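Local coordinates for protein putative sugar ABC transporter (Yersinia enterocolitica subsp. enterocolitica 8081, PDB 5ULB) that probably captures methylthioribose-like sugars in the periplasm for an ABC transporter, and binds 5-Se-methyl-5-seleno-ribofuranose in its cleft, at residues G59-F64 with D86-E91; G78-Q83 with A267-L272; S126-S131 with A208-W213; I145-V150 with A161-L166; A284-R289 with S320-S325. All blocks are in the same frame, centred on the assembly; numbering follows the deposited sequence.

Contact 1: residues G59-F64 with D86-E91; sequences GDDARF and DPYSTE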
# COMPACT_ATOMS: atom_id res chain seq x y z
N GLY A 59 -3.24 3.68 -13.32
CA GLY A 59 -3.06 2.28 -13.75
C GLY A 59 -2.69 2.09 -15.20
O GLY A 59 -2.51 0.95 -15.63
N ASP A 60 -2.45 3.20 -15.95
CA ASP A 60 -2.09 3.13 -17.36
C ASP A 60 -0.60 3.12 -17.41
O ASP A 60 0.08 4.11 -17.13
CB ASP A 60 -2.73 4.32 -18.08
CG ASP A 60 -2.35 4.50 -19.50
OD1 ASP A 60 -1.31 4.09 -19.93
OD2 ASP A 60 -3.20 5.09 -20.27
N ASP A 61 -0.05 1.96 -17.83
CA ASP A 61 1.37 1.82 -17.81
C ASP A 61 2.12 2.76 -18.75
O ASP A 61 3.29 3.13 -18.51
CB ASP A 61 1.75 0.39 -18.11
CG ASP A 61 1.28 -0.62 -17.02
OD1 ASP A 61 1.90 -0.71 -15.96
OD2 ASP A 61 0.19 -1.20 -17.28
N ALA A 62 1.48 3.12 -19.88
CA ALA A 62 2.07 4.09 -20.79
C ALA A 62 2.22 5.44 -20.18
O ALA A 62 3.30 6.08 -20.31
CB ALA A 62 1.31 4.18 -22.05
N ARG A 63 1.20 5.86 -19.47
CA ARG A 63 1.21 7.17 -18.79
C ARG A 63 2.24 7.11 -17.65
O ARG A 63 3.00 8.08 -17.44
CB ARG A 63 -0.15 7.52 -18.27
CG ARG A 63 -1.17 7.74 -19.42
CD ARG A 63 -2.57 8.22 -19.05
NE ARG A 63 -2.51 9.63 -18.70
CZ ARG A 63 -2.49 10.10 -17.48
NH1 ARG A 63 -2.42 11.44 -17.35
NH2 ARG A 63 -2.53 9.28 -16.43
N PHE A 64 2.37 5.98 -16.93
CA PHE A 64 3.38 5.78 -15.89
C PHE A 64 4.77 6.02 -16.47
O PHE A 64 5.57 6.82 -15.95
CB PHE A 64 3.26 4.40 -15.33
CG PHE A 64 4.27 4.13 -14.20
CD1 PHE A 64 3.95 4.51 -12.90
CD2 PHE A 64 5.42 3.51 -14.43
CE1 PHE A 64 4.83 4.21 -11.91
CE2 PHE A 64 6.32 3.25 -13.42
CZ PHE A 64 6.03 3.63 -12.19
N ASP A 86 6.34 -5.02 -14.64
CA ASP A 86 7.04 -5.59 -15.78
C ASP A 86 6.27 -5.27 -17.05
O ASP A 86 5.06 -5.13 -17.02
CB ASP A 86 7.06 -7.16 -15.61
CG ASP A 86 8.22 -7.66 -14.69
OD1 ASP A 86 9.36 -7.15 -14.84
OD2 ASP A 86 7.91 -8.60 -13.93
N PRO A 87 6.95 -5.15 -18.16
CA PRO A 87 8.39 -5.47 -18.40
C PRO A 87 9.30 -4.30 -18.25
O PRO A 87 10.55 -4.47 -18.30
CB PRO A 87 8.39 -5.85 -19.90
CG PRO A 87 7.34 -5.02 -20.48
CD PRO A 87 6.21 -4.99 -19.44
N TYR A 88 8.74 -3.12 -18.07
CA TYR A 88 9.55 -1.89 -18.29
C TYR A 88 10.33 -1.34 -17.05
O TYR A 88 11.22 -0.48 -17.23
CB TYR A 88 8.63 -0.78 -18.88
CG TYR A 88 7.44 -0.55 -17.94
CD1 TYR A 88 7.59 0.21 -16.83
CD2 TYR A 88 6.17 -1.19 -18.18
CE1 TYR A 88 6.53 0.43 -15.95
CE2 TYR A 88 5.14 -1.03 -17.30
CZ TYR A 88 5.31 -0.19 -16.14
OH TYR A 88 4.29 -0.07 -15.25
N SER A 89 9.92 -1.75 -15.85
CA SER A 89 10.42 -1.04 -14.71
C SER A 89 11.91 -1.18 -14.46
O SER A 89 12.58 -0.23 -14.03
CB SER A 89 9.64 -1.33 -13.40
OG SER A 89 8.33 -0.83 -13.48
N THR A 90 12.44 -2.37 -14.76
CA THR A 90 13.87 -2.53 -14.54
C THR A 90 14.70 -1.57 -15.38
O THR A 90 15.65 -0.99 -14.86
CB THR A 90 14.25 -3.99 -14.82
OG1 THR A 90 13.57 -4.88 -13.92
CG2 THR A 90 15.69 -4.26 -14.67
N GLU A 91 14.47 -1.47 -16.70
CA GLU A 91 15.28 -0.63 -17.55
C GLU A 91 15.01 0.82 -17.16
O GLU A 91 15.90 1.65 -17.23
CB GLU A 91 14.96 -0.88 -19.04
CG GLU A 91 15.72 -2.12 -19.50
CD GLU A 91 17.22 -1.82 -19.62
OE1 GLU A 91 18.05 -2.60 -19.13
OE2 GLU A 91 17.55 -0.75 -20.18
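Y88 reaches across to D61 and F64, and its side chain can be followed outward. From CB the ring root CG is turned between the backbone N and the carbonyl carbon (chi1 56°), which aims the ring at the start of helix 61-73. On one flank of the ring, Y88 CE2 passes D61 CB at 3.8 Å. On the other flank, Y88 CE1 lies 3.6 Å from F64 CD2; the two rings meet rim to rim, their centroids 5.9 Å apart and their planes at 49°. At the tip, Y88 OH donates to D61 OD1 over 2.6 Å; OD1 lies near the ring plane and takes the proton on its anti lone pair. The hydroxyl also bonds to R85 N, and D61 OD1 receives N27 ND2 as well, so both polar atoms are gripped twice. Just before D61 in the chain, D60 serves as N-cap: its OD1 accepts from R63 N at 3.1 Å. The contact thus ties the N-terminal end of helix 61-73 to the residues leading into helix 89-98, the helices before and after strand 78-82 in the chain, at the strand ends facing the sugar cleft, as in the alternating beta-alpha units of a Rossmann-like periplasmic binding domain.

Contact 2: residues G78-Q83 with A267-L272; sequences GIILSQ and AVNLRL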
# COMPACT_ATOMS: atom_id res chain seq x y z
N GLY A 78 15.71 13.22 -6.81
CA GLY A 78 15.34 11.87 -6.48
C GLY A 78 14.03 11.51 -7.04
O GLY A 78 13.18 12.43 -7.36
N ILE A 79 13.76 10.22 -7.21
CA ILE A 79 12.53 9.66 -7.73
C ILE A 79 12.08 8.52 -6.84
O ILE A 79 12.93 7.71 -6.42
CB ILE A 79 12.69 9.22 -9.18
CG1 ILE A 79 12.86 10.41 -10.13
CG2 ILE A 79 11.50 8.35 -9.64
CD1 ILE A 79 13.19 10.13 -11.56
N ILE A 80 10.82 8.47 -6.56
CA ILE A 80 10.16 7.32 -5.92
C ILE A 80 9.18 6.76 -6.89
O ILE A 80 8.32 7.49 -7.39
CB ILE A 80 9.49 7.72 -4.58
CG1 ILE A 80 10.55 8.19 -3.57
CG2 ILE A 80 8.68 6.56 -3.98
CD1 ILE A 80 9.93 8.94 -2.40
N LEU A 81 9.22 5.41 -7.16
CA LEU A 81 8.21 4.73 -7.92
C LEU A 81 7.37 3.86 -7.05
O LEU A 81 7.87 3.27 -6.09
CB LEU A 81 8.82 3.88 -9.01
CG LEU A 81 9.82 4.51 -10.00
CD1 LEU A 81 10.21 3.56 -11.08
CD2 LEU A 81 9.20 5.81 -10.54
N SER A 82 6.10 3.68 -7.43
CA SER A 82 5.21 2.78 -6.72
C SER A 82 4.36 2.02 -7.72
O SER A 82 3.76 2.65 -8.62
CB SER A 82 4.38 3.60 -5.75
OG SER A 82 3.55 2.87 -4.89
N GLN A 83 4.29 0.69 -7.59
CA GLN A 83 3.53 -0.16 -8.45
C GLN A 83 3.97 -0.17 -9.91
O GLN A 83 3.21 -0.50 -10.82
CB GLN A 83 1.99 0.04 -8.36
CG GLN A 83 1.35 -0.44 -6.99
CD GLN A 83 1.46 0.50 -5.91
OE1 GLN A 83 1.62 1.70 -6.16
NE2 GLN A 83 1.44 0.03 -4.67
N ALA A 267 6.51 7.85 3.77
CA ALA A 267 7.57 8.55 4.50
C ALA A 267 8.89 7.78 4.41
O ALA A 267 9.93 8.45 4.28
CB ALA A 267 7.13 8.73 5.91
N VAL A 268 8.86 6.45 4.63
CA VAL A 268 10.12 5.74 4.62
C VAL A 268 10.77 5.80 3.27
O VAL A 268 12.02 5.86 3.20
CB VAL A 268 9.86 4.33 5.17
CG1 VAL A 268 10.97 3.38 4.80
CG2 VAL A 268 9.61 4.39 6.68
N ASN A 269 10.00 5.65 2.19
CA ASN A 269 10.64 5.84 0.87
C ASN A 269 11.28 7.20 0.71
O ASN A 269 12.37 7.27 0.12
CB ASN A 269 9.61 5.50 -0.24
CG ASN A 269 9.51 4.00 -0.49
OD1 ASN A 269 10.30 3.48 -1.33
ND2 ASN A 269 8.67 3.25 0.23
N LEU A 270 10.69 8.24 1.23
CA LEU A 270 11.32 9.56 1.21
C LEU A 270 12.60 9.54 2.02
O LEU A 270 13.59 10.10 1.60
CB LEU A 270 10.28 10.63 1.64
CG LEU A 270 10.64 12.07 1.38
CD1 LEU A 270 11.64 12.63 2.36
CD2 LEU A 270 10.96 12.38 -0.03
N ARG A 271 12.54 9.00 3.25
CA ARG A 271 13.74 8.92 4.10
C ARG A 271 14.89 8.25 3.35
O ARG A 271 16.06 8.67 3.42
CB ARG A 271 13.46 8.14 5.40
CG ARG A 271 12.48 8.78 6.30
CD ARG A 271 12.30 7.89 7.54
NE ARG A 271 11.17 8.31 8.34
CZ ARG A 271 10.68 7.64 9.38
NH1 ARG A 271 11.23 6.53 9.76
NH2 ARG A 271 9.67 8.11 10.05
N LEU A 272 14.60 7.14 2.65
CA LEU A 272 15.61 6.44 1.88
C LEU A 272 16.25 7.29 0.78
O LEU A 272 17.43 7.31 0.64
CB LEU A 272 15.04 5.12 1.31
CG LEU A 272 14.80 4.02 2.37
CD1 LEU A 272 13.80 3.00 1.84
CD2 LEU A 272 16.14 3.36 2.65
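I80 meets N269 and L270 through its two outer methyls, and this is where strand 78-82 and helix 262-278 pack tightly. The delta methyl reaches the helix backbone: I80 CD1 lies 3.8 Å from both N269 C and L270 N. Because CG2 stands anti to the backbone N of I80 while CG1 lies beside it, the branches part, and I80 CG2 comes within 4.0 Å of N269 CB. The looser margin is the approach of I80 CD1 to L270 CD2, at 4.3 Å. Of the N269 side chain it is CB that meets the isoleucine; its amide turns away to other partners, OD1 to S104 OG and ND2 to I265 O and T120 OG1, which satisfies a buried polar group. Further along the strand the two segments part company. There S82 OG donates to Q83 OE1 over 2.6 Å, and Q83 NE2 makes a weak hydrogen bond to the bound sugar. A strand with its tip at the ligand and an isoleucine packed on a covering helix is the layered alpha/beta architecture of periplasmic binding proteins.

Contact 3: residues S126-S131 with A208-W213; sequences SLTNES and AIWGTW
W210 and S131 are joined by the one hydrogen bond between these segments: W210 NE1 donates to S131 OG over 2.9 Å, somewhat bent at 158°, with the oxygen slightly tilted from the indole plane. Beside it, T128 CG2 sits 3.7 Å from W210 CZ2, crossing the tryptophan side chain at about a right angle. The next shell fixes these groups. S131 OG is held between the backbone N and the carbonyl carbon (chi1 59°), a torsion that folds it back onto its own helix to donate to L127 O at 2.7 Å. That carbonyl also receives S131 N, 3.2 Å away, from the other face of its plane. T128 OG1 is likewise tied back, to D124 O. T212 CG2 lies 3.4 Å above one face of the indole, toward its rim, while the Y163 ring meets W210 nearly parallel. Further out, T212 and W213 touch the sugar. The hydroxyl of S131 therefore acts as both acceptor, from the indole, and donor, to the helix carbonyl, and leaves the buried N-H satisfied without any charged group.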
# COMPACT_ATOMS: atom_id res chain seq x y z
N SER A 126 2.78 -12.68 4.63
CA SER A 126 2.17 -12.48 5.98
C SER A 126 0.79 -11.74 5.89
O SER A 126 -0.15 -12.13 6.59
CB SER A 126 3.12 -11.73 6.86
OG SER A 126 2.54 -11.59 8.14
N LEU A 127 0.70 -10.74 5.05
CA LEU A 127 -0.61 -10.06 4.86
C LEU A 127 -1.65 -11.10 4.50
O LEU A 127 -2.82 -11.02 4.97
CB LEU A 127 -0.55 -8.99 3.77
CG LEU A 127 0.29 -7.77 4.06
CD1 LEU A 127 0.40 -6.88 2.83
CD2 LEU A 127 -0.22 -6.96 5.22
N THR A 128 -1.33 -12.03 3.60
CA THR A 128 -2.22 -13.08 3.19
C THR A 128 -2.50 -14.08 4.32
O THR A 128 -3.63 -14.47 4.53
CB THR A 128 -1.67 -13.78 1.93
OG1 THR A 128 -1.50 -12.84 0.89
CG2 THR A 128 -2.48 -14.91 1.48
N ASN A 129 -1.40 -14.56 4.92
CA ASN A 129 -1.56 -15.57 5.97
C ASN A 129 -2.43 -15.06 7.08
O ASN A 129 -3.18 -15.85 7.68
CB ASN A 129 -0.19 -16.05 6.42
CG ASN A 129 0.56 -16.86 5.35
OD1 ASN A 129 -0.02 -17.41 4.47
ND2 ASN A 129 1.89 -16.86 5.46
N GLU A 130 -2.30 -13.78 7.46
CA GLU A 130 -3.09 -13.26 8.55
C GLU A 130 -4.55 -12.98 8.19
O GLU A 130 -5.45 -13.04 8.99
CB GLU A 130 -2.41 -12.04 9.15
CG GLU A 130 -1.09 -12.32 9.80
CD GLU A 130 -0.99 -13.51 10.84
OE1 GLU A 130 -1.84 -13.71 11.59
OE2 GLU A 130 0.10 -14.21 10.82
N SER A 131 -4.80 -12.56 6.94
CA SER A 131 -6.16 -12.15 6.50
C SER A 131 -6.94 -13.36 6.02
O SER A 131 -7.98 -13.74 6.59
CB SER A 131 -6.08 -11.04 5.43
OG SER A 131 -5.38 -11.42 4.29
N ALA A 208 -17.74 -16.27 2.44
CA ALA A 208 -16.84 -15.23 2.77
C ALA A 208 -16.25 -14.65 1.49
O ALA A 208 -16.23 -15.29 0.45
CB ALA A 208 -15.74 -15.75 3.74
N ILE A 209 -15.66 -13.45 1.67
CA ILE A 209 -14.93 -12.76 0.61
C ILE A 209 -13.56 -12.34 1.13
O ILE A 209 -13.48 -11.76 2.22
CB ILE A 209 -15.76 -11.56 0.05
CG1 ILE A 209 -17.07 -12.03 -0.49
CG2 ILE A 209 -14.94 -10.74 -0.91
CD1 ILE A 209 -18.00 -10.91 -0.93
N TRP A 210 -12.53 -12.64 0.34
CA TRP A 210 -11.17 -12.17 0.67
C TRP A 210 -10.80 -11.06 -0.27
O TRP A 210 -10.69 -11.27 -1.48
CB TRP A 210 -10.18 -13.30 0.55
CG TRP A 210 -8.75 -12.95 0.88
CD1 TRP A 210 -8.34 -12.24 1.98
CD2 TRP A 210 -7.61 -13.17 0.08
NE1 TRP A 210 -6.99 -12.07 1.94
CE2 TRP A 210 -6.53 -12.63 0.79
CE3 TRP A 210 -7.36 -13.81 -1.12
CZ2 TRP A 210 -5.20 -12.70 0.31
CZ3 TRP A 210 -6.11 -13.88 -1.57
CH2 TRP A 210 -5.04 -13.31 -0.86
N GLY A 211 -10.62 -9.85 0.33
CA GLY A 211 -10.24 -8.71 -0.49
C GLY A 211 -8.76 -8.40 -0.31
O GLY A 211 -8.28 -8.09 0.77
N THR A 212 -8.04 -8.42 -1.49
CA THR A 212 -6.59 -8.26 -1.46
C THR A 212 -6.12 -6.83 -1.49
O THR A 212 -4.97 -6.55 -1.32
CB THR A 212 -5.94 -9.01 -2.59
OG1 THR A 212 -6.33 -8.46 -3.86
CG2 THR A 212 -6.24 -10.49 -2.53
N TRP A 213 -7.09 -5.90 -1.58
CA TRP A 213 -6.84 -4.46 -1.56
C TRP A 213 -8.10 -3.81 -1.02
O TRP A 213 -9.19 -4.19 -1.44
CB TRP A 213 -6.60 -3.93 -2.98
CG TRP A 213 -6.46 -2.47 -3.26
CD1 TRP A 213 -6.07 -1.45 -2.50
CD2 TRP A 213 -6.54 -1.95 -4.62
NE1 TRP A 213 -5.95 -0.27 -3.28
CE2 TRP A 213 -6.22 -0.57 -4.57
CE3 TRP A 213 -6.97 -2.51 -5.82
CZ2 TRP A 213 -6.24 0.19 -5.76
CZ3 TRP A 213 -6.94 -1.73 -6.99
CH2 TRP A 213 -6.59 -0.39 -6.89

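Contact 4: residues I145-V150 with A161-L166; sequences IIKLWV and AAYQAL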
# COMPACT_ATOMS: atom_id res chain seq x y z
N ILE A 145 -15.90 -19.13 -1.32
CA ILE A 145 -15.38 -17.74 -1.25
C ILE A 145 -15.40 -17.09 -2.60
O ILE A 145 -15.32 -17.74 -3.65
CB ILE A 145 -14.02 -17.68 -0.59
CG1 ILE A 145 -12.91 -18.24 -1.43
CG2 ILE A 145 -14.09 -18.39 0.79
CD1 ILE A 145 -11.56 -17.96 -0.92
N ILE A 146 -15.38 -15.74 -2.52
CA ILE A 146 -14.99 -14.92 -3.67
C ILE A 146 -13.65 -14.27 -3.30
O ILE A 146 -13.50 -13.81 -2.19
CB ILE A 146 -16.07 -13.79 -3.95
CG1 ILE A 146 -17.48 -14.37 -4.03
CG2 ILE A 146 -15.70 -13.02 -5.17
CD1 ILE A 146 -17.67 -15.42 -5.00
N LYS A 147 -12.76 -14.18 -4.29
CA LYS A 147 -11.50 -13.46 -4.14
C LYS A 147 -11.63 -12.14 -4.96
O LYS A 147 -12.08 -12.14 -6.07
CB LYS A 147 -10.35 -14.33 -4.71
CG LYS A 147 -9.00 -13.62 -4.74
CD LYS A 147 -7.87 -14.57 -4.96
CE LYS A 147 -7.81 -15.32 -6.22
NZ LYS A 147 -7.42 -14.59 -7.34
N LEU A 148 -11.17 -11.08 -4.30
CA LEU A 148 -11.06 -9.74 -5.01
C LEU A 148 -9.58 -9.51 -5.20
O LEU A 148 -8.80 -9.42 -4.25
CB LEU A 148 -11.66 -8.63 -4.20
CG LEU A 148 -13.01 -8.93 -3.50
CD1 LEU A 148 -13.46 -7.79 -2.60
CD2 LEU A 148 -14.10 -9.27 -4.51
N TRP A 149 -9.15 -9.43 -6.49
CA TRP A 149 -7.75 -9.52 -6.82
C TRP A 149 -7.57 -9.04 -8.30
O TRP A 149 -8.51 -9.19 -9.07
CB TRP A 149 -7.30 -11.00 -6.73
CG TRP A 149 -5.89 -11.34 -7.00
CD1 TRP A 149 -4.80 -11.17 -6.20
CD2 TRP A 149 -5.35 -11.81 -8.27
NE1 TRP A 149 -3.70 -11.53 -6.87
CE2 TRP A 149 -3.95 -11.97 -8.13
CE3 TRP A 149 -5.94 -12.22 -9.47
CZ2 TRP A 149 -3.17 -12.48 -9.12
CZ3 TRP A 149 -5.17 -12.68 -10.46
CH2 TRP A 149 -3.80 -12.81 -10.26
N VAL A 150 -6.44 -8.52 -8.60
CA VAL A 150 -6.05 -8.13 -10.01
C VAL A 150 -4.67 -8.64 -10.31
O VAL A 150 -3.75 -8.46 -9.53
CB VAL A 150 -6.24 -6.63 -10.23
CG1 VAL A 150 -5.38 -5.77 -9.34
CG2 VAL A 150 -6.03 -6.25 -11.68
N ALA A 161 0.31 -16.15 -4.66
CA ALA A 161 1.15 -17.36 -4.38
C ALA A 161 0.87 -17.84 -2.94
O ALA A 161 0.72 -19.06 -2.72
CB ALA A 161 2.61 -17.10 -4.60
N ALA A 162 0.83 -16.89 -2.02
CA ALA A 162 0.58 -17.28 -0.63
C ALA A 162 -0.81 -17.87 -0.46
O ALA A 162 -1.04 -18.84 0.32
CB ALA A 162 0.81 -16.11 0.30
N TYR A 163 -1.81 -17.29 -1.12
CA TYR A 163 -3.16 -17.78 -1.15
C TYR A 163 -3.22 -19.18 -1.72
O TYR A 163 -3.92 -20.08 -1.14
CB TYR A 163 -4.00 -16.79 -1.93
CG TYR A 163 -5.38 -17.27 -2.41
CD1 TYR A 163 -6.51 -17.29 -1.55
CD2 TYR A 163 -5.54 -17.65 -3.71
CE1 TYR A 163 -7.74 -17.65 -2.09
CE2 TYR A 163 -6.80 -18.04 -4.21
CZ TYR A 163 -7.88 -18.00 -3.34
OH TYR A 163 -9.12 -18.33 -3.80
N GLN A 164 -2.56 -19.45 -2.85
CA GLN A 164 -2.61 -20.78 -3.44
C GLN A 164 -2.01 -21.82 -2.46
O GLN A 164 -2.53 -22.93 -2.38
CB GLN A 164 -1.89 -20.84 -4.75
CG GLN A 164 -2.62 -20.16 -5.90
CD GLN A 164 -3.93 -20.83 -6.34
OE1 GLN A 164 -4.88 -20.13 -6.82
NE2 GLN A 164 -3.98 -22.13 -6.21
N ALA A 165 -0.95 -21.44 -1.71
CA ALA A 165 -0.49 -22.37 -0.69
C ALA A 165 -1.50 -22.71 0.38
O ALA A 165 -1.61 -23.88 0.84
CB ALA A 165 0.84 -21.87 -0.16
N LEU A 166 -2.28 -21.71 0.81
CA LEU A 166 -3.33 -21.99 1.78
C LEU A 166 -4.47 -22.77 1.20
O LEU A 166 -5.11 -23.59 1.93
CB LEU A 166 -3.84 -20.70 2.41
CG LEU A 166 -2.78 -20.03 3.30
CD1 LEU A 166 -3.19 -18.65 3.79
CD2 LEU A 166 -2.37 -20.92 4.52
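An apolar contact within a beta-alpha-beta unit joins I145 and K147, on strand 143-148, to Y163 of the following helix, 154-169; no hydrogen bond links the two segments. K147 contributes its methylenes in a CH-pi contact: CD stands 3.9 Å from the centroid of the Y163 ring and 20° off the ring normal, over the face but shifted toward the rim. K147 CE follows, 3.5 Å from Y163 CE2. The lysine chain starts out extended, its first two torsions carrying CD over the ring; the bend at chi3 (63°) keeps CE on it, and that at chi4 (74°) sets the direction of NZ. I145 arrives from the opposite direction and meets the edge, its CD1 3.8 Å from Y163 OH and 4.0 Å from Y163 CE1. Polar ends find partners elsewhere: Y163 OH is hydrogen-bonded to E175 OE1 on the neighbouring strand, while K147 NZ is bonded to S178 OG and Q160 OE1. The same nitrogen lies 3.1 Å above the W149 ring plane, near its rim. With its nitrogen held by neutral oxygens, the lysine offers CE, and to a lesser degree CD, probably polarised by the nearby ammonium, to the electron-rich face of the tyrosine.

Contact 5: residues A284-R289 with S320-S325; sequences ASYEFR and SDDFNS
Two consecutive residues, D322 and F323, seize the same tyrosine, Y286, in different ways: the aspartate at its hydroxyl and the phenylalanine on its face. Y286 OH donates to D322 OD2 over a short 2.5 Å, meeting the lone pair anti to the other carboxylate oxygen, with the carboxylate almost perpendicular to the ring it borders. F323 makes a T-shaped stack, its edge directed at the face of Y286, with centroids 4.9 Å apart and planes at 74°. The leading atom of that edge is F323 CE2, 3.5 Å from Y286 CD1. A water adds a third hold, donating to Y286 OH at 2.7 Å and lying 3.0 Å from S320 OG in a weak hydrogen bond. Local turns hold the loop in this shape. S320 OG accepts from D322 N at 3.0 Å, an ST turn, and the type II beta turn from D321 to N324 places F323 at its third position with a positive phi of 67°, so that neighbouring side chains can both turn to the tyrosine. From helix 262-278, R271 NH1 bonds to the carbonyl oxygens of S320 and D322, while F288 offers its face to Y286 CE2. The result is a C-terminal loop pinned near the protein surface, by linked ST and type II turns, to strand 285-294, which runs parallel to 118-122 and antiparallel to 254-259.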
# COMPACT_ATOMS: atom_id res chain seq x y z
N ALA A 284 19.76 -2.71 0.08
CA ALA A 284 19.21 -3.14 -1.18
C ALA A 284 17.69 -3.36 -1.13
O ALA A 284 16.98 -3.08 -2.12
CB ALA A 284 19.89 -4.45 -1.61
N SER A 285 17.21 -3.77 0.04
CA SER A 285 15.82 -4.15 0.20
C SER A 285 15.35 -3.73 1.59
O SER A 285 16.12 -3.76 2.56
CB SER A 285 15.61 -5.69 -0.05
OG SER A 285 14.25 -6.10 0.01
N TYR A 286 14.05 -3.52 1.70
CA TYR A 286 13.46 -3.26 2.98
C TYR A 286 11.97 -3.71 2.95
O TYR A 286 11.24 -3.45 1.98
CB TYR A 286 13.49 -1.74 3.35
CG TYR A 286 12.87 -1.35 4.64
CD1 TYR A 286 13.50 -1.63 5.86
CD2 TYR A 286 11.56 -0.84 4.73
CE1 TYR A 286 12.96 -1.31 7.05
CE2 TYR A 286 11.05 -0.57 5.93
CZ TYR A 286 11.74 -0.75 7.09
OH TYR A 286 11.15 -0.43 8.27
N GLU A 287 11.56 -4.35 4.04
CA GLU A 287 10.20 -4.87 4.15
C GLU A 287 9.45 -4.24 5.32
O GLU A 287 9.96 -4.21 6.45
CB GLU A 287 10.24 -6.39 4.33
CG GLU A 287 8.94 -7.06 4.24
CD GLU A 287 9.05 -8.59 4.27
OE1 GLU A 287 9.15 -9.15 5.36
OE2 GLU A 287 8.96 -9.16 3.16
N PHE A 288 8.21 -3.77 5.09
CA PHE A 288 7.41 -3.23 6.13
C PHE A 288 6.64 -4.35 6.84
O PHE A 288 6.21 -5.27 6.21
CB PHE A 288 6.35 -2.25 5.54
CG PHE A 288 6.99 -1.06 4.90
CD1 PHE A 288 7.28 0.06 5.62
CD2 PHE A 288 7.28 -1.02 3.56
CE1 PHE A 288 7.90 1.18 5.03
CE2 PHE A 288 7.91 0.10 2.92
CZ PHE A 288 8.24 1.18 3.69
N ARG A 289 6.38 -4.16 8.11
CA ARG A 289 5.59 -5.14 8.93
C ARG A 289 4.18 -4.65 9.16
O ARG A 289 3.97 -3.45 9.52
CB ARG A 289 6.31 -5.35 10.32
CG ARG A 289 7.64 -6.03 10.17
CD ARG A 289 8.21 -6.62 11.45
NE ARG A 289 9.67 -6.69 11.20
CZ ARG A 289 10.45 -5.72 11.56
NH1 ARG A 289 9.86 -4.75 12.22
NH2 ARG A 289 11.73 -5.73 11.34
N SER A 320 7.96 4.03 12.99
CA SER A 320 9.21 3.30 12.87
C SER A 320 10.32 4.35 12.91
O SER A 320 10.21 5.40 12.22
CB SER A 320 9.31 2.63 11.44
OG SER A 320 10.54 2.06 11.28
N ASP A 321 11.42 3.98 13.51
CA ASP A 321 12.64 4.76 13.54
C ASP A 321 13.55 4.40 12.40
O ASP A 321 14.66 5.02 12.29
CB ASP A 321 13.39 4.66 14.91
CG ASP A 321 14.24 5.96 15.22
OD1 ASP A 321 15.38 5.85 15.74
OD2 ASP A 321 13.78 7.11 14.99
N ASP A 322 13.19 3.43 11.56
CA ASP A 322 14.07 3.01 10.49
C ASP A 322 14.36 4.15 9.51
O ASP A 322 13.47 4.90 9.05
CB ASP A 322 13.51 1.80 9.75
CG ASP A 322 13.46 0.52 10.60
OD1 ASP A 322 14.17 0.49 11.63
OD2 ASP A 322 12.70 -0.37 10.25
N PHE A 323 15.65 4.34 9.27
CA PHE A 323 16.13 5.37 8.38
C PHE A 323 15.93 6.83 8.82
O PHE A 323 16.09 7.73 8.01
CB PHE A 323 15.67 5.16 6.90
CG PHE A 323 15.68 3.72 6.49
CD1 PHE A 323 16.91 3.10 6.38
CD2 PHE A 323 14.55 2.99 6.24
CE1 PHE A 323 17.02 1.76 6.05
CE2 PHE A 323 14.63 1.65 5.90
CZ PHE A 323 15.88 1.01 5.84
N ASN A 324 15.70 7.00 10.12
CA ASN A 324 15.51 8.33 10.69
C ASN A 324 16.85 8.92 11.10
O ASN A 324 17.23 8.87 12.23
CB ASN A 324 14.55 8.27 11.87
CG ASN A 324 13.70 9.43 11.94
OD1 ASN A 324 13.50 9.94 13.01
ND2 ASN A 324 13.21 9.89 10.82
N SER A 325 17.60 9.51 10.17
CA SER A 325 18.86 10.08 10.48
C SER A 325 18.73 11.27 11.45
O SER A 325 17.72 12.02 11.41
CB SER A 325 19.48 10.58 9.17
OG SER A 325 19.79 9.52 8.30
O HOH W 1 9.16 1.30 8.75

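How the contacts relate
Contacts 2, 3 and 4 are buried and set helices against strands, whereas contact 1 is partly buried and contact 5 lies at the surface, where a water takes part. Their chemistry follows: contacts 2 and 4 lack hydrogen bonds between their segments, contact 2 resting on aliphatic packing and contact 4 adding a CH-pi contact; contact 3 has one neutral hydrogen bond, and contacts 1 and 5 each use a tyrosine hydroxyl on an aspartate. Contacts 3 and 4 lie on adjacent strands, about 8 Å apart between centres, on the opposite side of the chain's centre from contact 2. Contacts 2 and 5 also touch, V268 packing on F288; F64 of contact 1 reaches S82 of contact 2.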